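PDB 3O9Z: lipopolysaccharide biosynthesis protein wbpB, which probably oxidises a nucleotide-linked sugar with NAD, on the route to 2,3-diacetamido-2,3-dideoxy-D-mannuronic acid. Local coordinates for residues V154-Y166 with L180-L192. Numbering follows the deposited sequence.
Sequences VVLTYVTGRGKWY and LATNIGIHFFDLL. With AKG (2-oxoglutaric acid), chain F; NAD (nicotinamide-adenine-dinucleotide), chain E.
With CG of Tyr158 anti to the backbone N (chi1 -159°) and CG of Phe188 between N and the carbonyl carbon, the two rings meet obliquely, Phe188 CD1 lying 3.7 Å from Tyr158 CG. Their planes are 37° apart. Leu156 CD1 sits over one face of the Phe188 ring in a CH-pi contact, 3.8 Å from its centroid. Ile184 CG2 packs against both Tyr158 CE1 and Thr160 CG2. Farther along, Asn183 ND2 donates in its amide plane to Tyr166 OH (2.9 Å).

Toward the end of the strand the contact opens into the 2-oxoglutarate pocket, which Ile184 helps to line. Tyr158 OH bonds 2-oxoglutarate O4 at 2.6 Å, Thr160 OG1 bonds O3, and His187 NE2 reaches the ligand's keto oxygen O5 at 2.8 Å. Arg162 NH2 spans both carboxylates, reaching ligand O1 at 2.8 Å and ligand O3 at 3.0 Å, while NH1 ties back to Thr160 OG1 and Gly161 O, fixing the guanidinium's rotation. A leucine in place of Arg162 would probably leave the two carboxylates without the cation that links them and Thr160 OG1 without its NH1 donor. Lys103 and Arg247 also bind the ligand.

Strand 154-160 runs nearly antiparallel to helix 186-192 (156°, axes 10.0 Å apart), within the C-terminal alpha/beta domain of this Gfo/Idh/MocA-type dehydrogenase. In its mixed sheet the strand lies between strands 221-228 and 245-251; helix 281-294 packs against Ile186 and Phe189.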
loop_
_atom_site.group_PDB
_atom_site.type_symbol
_atom_site.label_atom_id
_atom_site.label_comp_id
_atom_site.label_asym_id
_atom_site.label_seq_id
_atom_site.Cartn_x
_atom_site.Cartn_y
_atom_site.Cartn_z
ATOM N N VAL A 154 38.933 14.047 -18.220
ATOM C CA VAL A 154 37.557 14.546 -18.065
ATOM C C VAL A 154 37.241 14.652 -16.580
ATOM O O VAL A 154 37.612 13.765 -15.797
ATOM C CB VAL A 154 36.573 13.532 -18.677
ATOM C CG1 VAL A 154 35.117 14.026 -18.426
ATOM C CG2 VAL A 154 36.798 13.362 -20.175
ATOM N N VAL A 155 36.567 15.729 -16.196
ATOM C CA VAL A 155 36.031 15.844 -14.847
ATOM C C VAL A 155 34.521 15.934 -15.004
ATOM O O VAL A 155 34.007 16.828 -15.687
ATOM C CB VAL A 155 36.559 17.097 -14.133
ATOM C CG1 VAL A 155 35.886 17.239 -12.784
ATOM C CG2 VAL A 155 38.074 16.990 -13.954
ATOM N N LEU A 156 33.800 15.003 -14.392
ATOM C CA LEU A 156 32.328 14.955 -14.496
ATOM C C LEU A 156 31.817 15.254 -13.102
ATOM O O LEU A 156 32.196 14.588 -12.127
ATOM C CB LEU A 156 31.905 13.507 -14.822
ATOM C CG LEU A 156 30.478 13.283 -15.304
ATOM C CD1 LEU A 156 29.439 13.547 -14.224
ATOM C CD2 LEU A 156 30.175 14.052 -16.612
ATOM N N THR A 157 30.991 16.301 -12.985
ATOM C CA THR A 157 30.406 16.676 -11.702
ATOM C C THR A 157 28.898 16.735 -11.863
ATOM O O THR A 157 28.391 17.333 -12.821
ATOM C CB THR A 157 30.896 18.085 -11.318
ATOM O OG1 THR A 157 32.328 18.090 -11.344
ATOM C CG2 THR A 157 30.455 18.432 -9.885
ATOM N N TYR A 158 28.186 15.997 -11.018
ATOM C CA TYR A 158 26.755 15.778 -11.236
ATOM C C TYR A 158 26.061 15.944 -9.894
ATOM O O TYR A 158 26.068 15.025 -9.056
ATOM C CB TYR A 158 26.535 14.357 -11.812
ATOM C CG TYR A 158 25.218 14.199 -12.527
ATOM C CD1 TYR A 158 24.017 14.044 -11.824
ATOM C CD2 TYR A 158 25.166 14.271 -13.913
ATOM C CE1 TYR A 158 22.808 13.883 -12.522
ATOM C CE2 TYR A 158 23.975 14.156 -14.612
ATOM C CZ TYR A 158 22.806 13.952 -13.920
ATOM O OH TYR A 158 21.599 13.832 -14.585
ATOM N N VAL A 159 25.453 17.101 -9.677
ATOM C CA VAL A 159 24.826 17.416 -8.397
ATOM C C VAL A 159 23.384 17.758 -8.727
ATOM O O VAL A 159 23.098 18.600 -9.579
ATOM C CB VAL A 159 25.473 18.644 -7.726
ATOM C CG1 VAL A 159 24.784 18.874 -6.402
ATOM C CG2 VAL A 159 26.967 18.428 -7.479
ATOM N N THR A 160 22.436 17.046 -8.133
ATOM C CA THR A 160 21.035 17.335 -8.398
ATOM C C THR A 160 20.251 17.193 -7.091
ATOM O O THR A 160 20.107 16.091 -6.546
ATOM C CB THR A 160 20.498 16.478 -9.564
ATOM O OG1 THR A 160 19.119 16.833 -9.785
ATOM C CG2 THR A 160 20.594 14.989 -9.244
ATOM N N GLY A 161 19.859 18.320 -6.490
ATOM C CA GLY A 161 19.378 18.260 -5.111
ATOM C C GLY A 161 18.074 17.492 -4.994
ATOM O O GLY A 161 17.215 17.547 -5.877
ATOM N N ARG A 162 17.970 16.789 -3.868
ATOM C CA ARG A 162 16.723 16.055 -3.569
ATOM C C ARG A 162 16.289 16.367 -2.150
ATOM O O ARG A 162 17.062 16.272 -1.184
ATOM C CB ARG A 162 16.903 14.537 -3.708
ATOM C CG ARG A 162 17.119 14.102 -5.148
ATOM C CD ARG A 162 15.851 14.225 -6.001
ATOM N NE ARG A 162 16.070 13.726 -7.351
ATOM C CZ ARG A 162 16.668 14.417 -8.309
ATOM N NH1 ARG A 162 17.189 15.610 -8.058
ATOM N NH2 ARG A 162 16.804 13.874 -9.531
ATOM N N GLY A 163 14.986 16.630 -2.054
ATOM C CA GLY A 163 14.434 16.871 -0.714
ATOM C C GLY A 163 14.232 15.641 0.149
ATOM O O GLY A 163 14.560 14.509 -0.243
ATOM N N LYS A 164 13.658 15.849 1.332
ATOM C CA LYS A 164 13.577 14.829 2.376
ATOM C C LYS A 164 12.704 13.649 1.990
ATOM O O LYS A 164 12.854 12.558 2.536
ATOM C CB LYS A 164 13.024 15.498 3.646
ATOM C CG LYS A 164 14.028 16.440 4.259
ATOM C CD LYS A 164 15.231 15.766 4.758
ATOM C CE LYS A 164 16.096 16.845 5.402
ATOM N NZ LYS A 164 16.390 16.306 6.736
ATOM N N TRP A 165 11.820 13.817 1.017
ATOM C CA TRP A 165 10.981 12.711 0.586
ATOM C C TRP A 165 11.836 11.599 -0.049
ATOM O O TRP A 165 11.449 10.440 -0.005
ATOM C CB TRP A 165 9.923 13.230 -0.414
ATOM C CG TRP A 165 10.555 13.899 -1.585
ATOM C CD1 TRP A 165 10.941 15.211 -1.658
ATOM C CD2 TRP A 165 10.995 13.289 -2.809
ATOM N NE1 TRP A 165 11.570 15.474 -2.860
ATOM C CE2 TRP A 165 11.629 14.303 -3.573
ATOM C CE3 TRP A 165 10.895 11.975 -3.331
ATOM C CZ2 TRP A 165 12.174 14.058 -4.852
ATOM C CZ3 TRP A 165 11.388 11.757 -4.638
ATOM C CH2 TRP A 165 12.058 12.780 -5.317
ATOM N N TYR A 166 12.906 11.973 -0.738
ATOM C CA TYR A 166 13.690 10.961 -1.488
ATOM C C TYR A 166 14.160 9.851 -0.557
ATOM O O TYR A 166 14.068 8.658 -0.918
ATOM C CB TYR A 166 14.826 11.713 -2.202
ATOM C CG TYR A 166 15.678 10.898 -3.128
ATOM C CD1 TYR A 166 15.455 10.950 -4.493
ATOM C CD2 TYR A 166 16.765 10.170 -2.655
ATOM C CE1 TYR A 166 16.280 10.224 -5.375
ATOM C CE2 TYR A 166 17.607 9.440 -3.534
ATOM C CZ TYR A 166 17.330 9.487 -4.850
ATOM O OH TYR A 166 18.137 8.786 -5.768
ATOM N N LEU A 180 22.410 4.946 -5.385
ATOM C CA LEU A 180 22.581 6.293 -5.936
ATOM C C LEU A 180 23.292 6.316 -7.299
ATOM O O LEU A 180 22.877 7.012 -8.216
ATOM C CB LEU A 180 23.284 7.165 -4.881
ATOM C CG LEU A 180 23.480 8.624 -5.298
ATOM C CD1 LEU A 180 22.130 9.289 -5.281
ATOM C CD2 LEU A 180 24.407 9.310 -4.291
ATOM N N ALA A 181 24.377 5.537 -7.398
ATOM C CA ALA A 181 25.149 5.541 -8.650
ATOM C C ALA A 181 24.399 4.946 -9.827
ATOM O O ALA A 181 24.673 5.300 -10.985
ATOM C CB ALA A 181 26.463 4.770 -8.448
ATOM N N THR A 182 23.360 4.169 -9.545
ATOM C CA THR A 182 22.494 3.685 -10.615
ATOM C C THR A 182 21.344 4.667 -10.845
ATOM O O THR A 182 21.121 5.149 -11.951
ATOM C CB THR A 182 21.912 2.329 -10.254
ATOM O OG1 THR A 182 22.958 1.345 -10.210
ATOM C CG2 THR A 182 20.896 1.862 -11.304
ATOM N N ASN A 183 20.584 4.921 -9.784
ATOM C CA ASN A 183 19.352 5.676 -9.938
ATOM C C ASN A 183 19.598 7.055 -10.492
ATOM O O ASN A 183 18.850 7.453 -11.361
ATOM C CB ASN A 183 18.606 5.774 -8.611
ATOM C CG ASN A 183 17.228 6.345 -8.789
ATOM O OD1 ASN A 183 16.472 5.869 -9.636
ATOM N ND2 ASN A 183 16.910 7.426 -8.061
ATOM N N ILE A 184 20.617 7.761 -9.996
ATOM C CA ILE A 184 20.909 9.066 -10.555
ATOM C C ILE A 184 22.098 8.937 -11.506
ATOM O O ILE A 184 22.057 9.459 -12.596
ATOM C CB ILE A 184 21.219 10.057 -9.438
ATOM C CG1 ILE A 184 20.071 10.108 -8.422
ATOM C CG2 ILE A 184 21.453 11.449 -10.050
ATOM C CD1 ILE A 184 18.717 10.598 -8.943
ATOM N N GLY A 185 23.128 8.223 -11.096
ATOM C CA GLY A 185 24.381 8.175 -11.879
ATOM C C GLY A 185 24.287 7.553 -13.244
ATOM O O GLY A 185 25.110 7.892 -14.110
ATOM N N ILE A 186 23.255 6.746 -13.509
ATOM C CA ILE A 186 23.232 6.087 -14.823
ATOM C C ILE A 186 23.272 7.092 -15.959
ATOM O O ILE A 186 23.814 6.809 -17.040
ATOM C CB ILE A 186 22.013 5.162 -14.937
ATOM C CG1 ILE A 186 22.180 4.239 -16.164
ATOM C CG2 ILE A 186 20.669 5.926 -15.001
ATOM C CD1 ILE A 186 23.131 3.120 -15.870
ATOM N N HIS A 187 22.691 8.279 -15.778
ATOM C CA HIS A 187 22.715 9.303 -16.801
ATOM C C HIS A 187 24.143 9.583 -17.227
ATOM O O HIS A 187 24.410 9.638 -18.431
ATOM C CB HIS A 187 22.087 10.597 -16.272
ATOM C CG HIS A 187 20.591 10.619 -16.292
ATOM N ND1 HIS A 187 19.853 10.638 -17.457
ATOM C CD2 HIS A 187 19.702 10.677 -15.271
ATOM C CE1 HIS A 187 18.567 10.705 -17.154
ATOM N NE2 HIS A 187 18.448 10.701 -15.837
ATOM N N PHE A 188 25.000 9.851 -16.264
ATOM C CA PHE A 188 26.358 10.212 -16.655
ATOM C C PHE A 188 27.232 9.004 -16.977
ATOM O O PHE A 188 28.116 9.164 -17.840
ATOM C CB PHE A 188 27.017 11.233 -15.707
ATOM C CG PHE A 188 27.497 10.679 -14.395
ATOM C CD1 PHE A 188 26.768 10.888 -13.246
ATOM C CD2 PHE A 188 28.714 10.007 -14.312
ATOM C CE1 PHE A 188 27.192 10.395 -12.040
ATOM C CE2 PHE A 188 29.140 9.513 -13.101
ATOM C CZ PHE A 188 28.363 9.710 -11.977
ATOM N N PHE A 189 27.038 7.848 -16.333
ATOM C CA PHE A 189 27.796 6.656 -16.749
ATOM C C PHE A 189 27.462 6.391 -18.218
ATOM O O PHE A 189 28.345 6.033 -19.025
ATOM C CB PHE A 189 27.634 5.453 -15.815
ATOM C CG PHE A 189 28.236 5.690 -14.464
ATOM C CD1 PHE A 189 29.604 5.893 -14.310
ATOM C CD2 PHE A 189 27.437 5.715 -13.339
ATOM C CE1 PHE A 189 30.132 6.139 -13.058
ATOM C CE2 PHE A 189 27.980 5.916 -12.093
ATOM C CZ PHE A 189 29.316 6.175 -11.944
ATOM N N ASP A 190 26.188 6.530 -18.581
ATOM C CA ASP A 190 25.792 6.322 -19.958
ATOM C C ASP A 190 26.343 7.378 -20.910
ATOM O O ASP A 190 26.818 7.039 -22.014
ATOM C CB ASP A 190 24.268 6.195 -20.048
ATOM C CG ASP A 190 23.835 5.910 -21.455
ATOM O OD1 ASP A 190 23.909 4.713 -21.832
ATOM O OD2 ASP A 190 23.528 6.900 -22.150
ATOM N N LEU A 191 26.334 8.644 -20.496
ATOM C CA LEU A 191 26.932 9.716 -21.289
ATOM C C LEU A 191 28.396 9.392 -21.569
ATOM O O LEU A 191 28.855 9.501 -22.723
ATOM C CB LEU A 191 26.836 11.049 -20.513
ATOM C CG LEU A 191 27.600 12.229 -21.122
ATOM C CD1 LEU A 191 27.092 12.572 -22.530
ATOM C CD2 LEU A 191 27.508 13.449 -20.185
ATOM N N LEU A 192 29.111 8.987 -20.530
ATOM C CA LEU A 192 30.539 8.706 -20.683
ATOM C C LEU A 192 30.790 7.485 -21.552
ATOM O O LEU A 192 31.747 7.502 -22.335
ATOM C CB LEU A 192 31.184 8.485 -19.324
ATOM C CG LEU A 192 31.192 9.749 -18.449
ATOM C CD1 LEU A 192 31.561 9.373 -17.003
ATOM C CD2 LEU A 192 32.102 10.898 -18.983
HETATM C C1 AKG F . 15.884 10.832 -11.501
HETATM O O1 AKG F . 15.568 11.602 -10.557
HETATM O O2 AKG F . 15.600 9.629 -11.481
HETATM C C2 AKG F . 16.494 11.309 -12.723
HETATM O O5 AKG F . 16.763 10.497 -13.606
HETATM C C3 AKG F . 16.821 12.769 -12.897
HETATM C C4 AKG F . 18.279 12.970 -12.486
HETATM C C5 AKG F . 18.701 14.425 -12.439
HETATM O O3 AKG F . 17.968 15.256 -11.870
HETATM O O4 AKG F . 19.762 14.764 -12.969
HETATM P PA NAD E . 7.765 7.942 -8.472
HETATM O O1A NAD E . 7.301 9.349 -8.505
HETATM O O2A NAD E . 8.066 7.207 -7.156
HETATM O O5B NAD E . 6.616 7.216 -9.277
HETATM C C5B NAD E . 6.737 5.822 -9.344
HETATM C C4B NAD E . 5.358 5.241 -9.742
HETATM O O4B NAD E . 5.456 3.819 -10.015
HETATM C C3B NAD E . 4.403 5.360 -8.522
HETATM O O3B NAD E . 3.195 6.069 -8.867
HETATM C C2B NAD E . 4.160 3.909 -8.074
HETATM O O2B NAD E . 2.869 3.663 -7.498
HETATM C C1B NAD E . 4.266 3.232 -9.473
HETATM N N9A NAD E . 4.477 1.768 -9.328
HETATM C C8A NAD E . 4.928 0.967 -8.325
HETATM N N7A NAD E . 4.876 -0.314 -8.682
HETATM C C5A NAD E . 4.291 -0.372 -9.923
HETATM C C6A NAD E . 3.930 -1.433 -10.836
HETATM N N6A NAD E . 4.115 -2.742 -10.478
HETATM N N1A NAD E . 3.408 -0.985 -11.972
HETATM C C2A NAD E . 3.182 0.252 -12.393
HETATM N N3A NAD E . 3.487 1.265 -11.541
HETATM C C4A NAD E . 4.050 0.937 -10.372
HETATM O O3 NAD E . 9.083 7.821 -9.371
HETATM P PN NAD E . 9.542 8.577 -10.660
HETATM O O1N NAD E . 10.514 9.685 -10.257
HETATM O O2N NAD E . 8.353 8.926 -11.512
HETATM O O5D NAD E . 10.516 7.523 -11.361
HETATM C C5D NAD E . 9.847 6.624 -12.209
HETATM C C4D NAD E . 10.925 6.046 -13.144
HETATM O O4D NAD E . 11.317 7.144 -13.997
HETATM C C3D NAD E . 12.191 5.501 -12.467
HETATM O O3D NAD E . 12.685 4.434 -13.339
HETATM C C2D NAD E . 13.148 6.696 -12.610
HETATM O O2D NAD E . 14.507 6.295 -12.675
HETATM C C1D NAD E . 12.728 7.410 -13.900
HETATM N N1N NAD E . 13.035 8.840 -13.896
HETATM C C2N NAD E . 13.648 9.372 -14.932
HETATM C C3N NAD E . 13.973 10.708 -15.050
HETATM C C7N NAD E . 14.726 11.101 -16.255
HETATM O O7N NAD E . 14.684 10.431 -17.309
HETATM N N7N NAD E . 15.327 12.281 -16.159
HETATM C C4N NAD E . 13.596 11.551 -13.996
HETATM C C5N NAD E . 12.870 10.974 -12.953
HETATM C C6N NAD E . 12.569 9.615 -12.904
#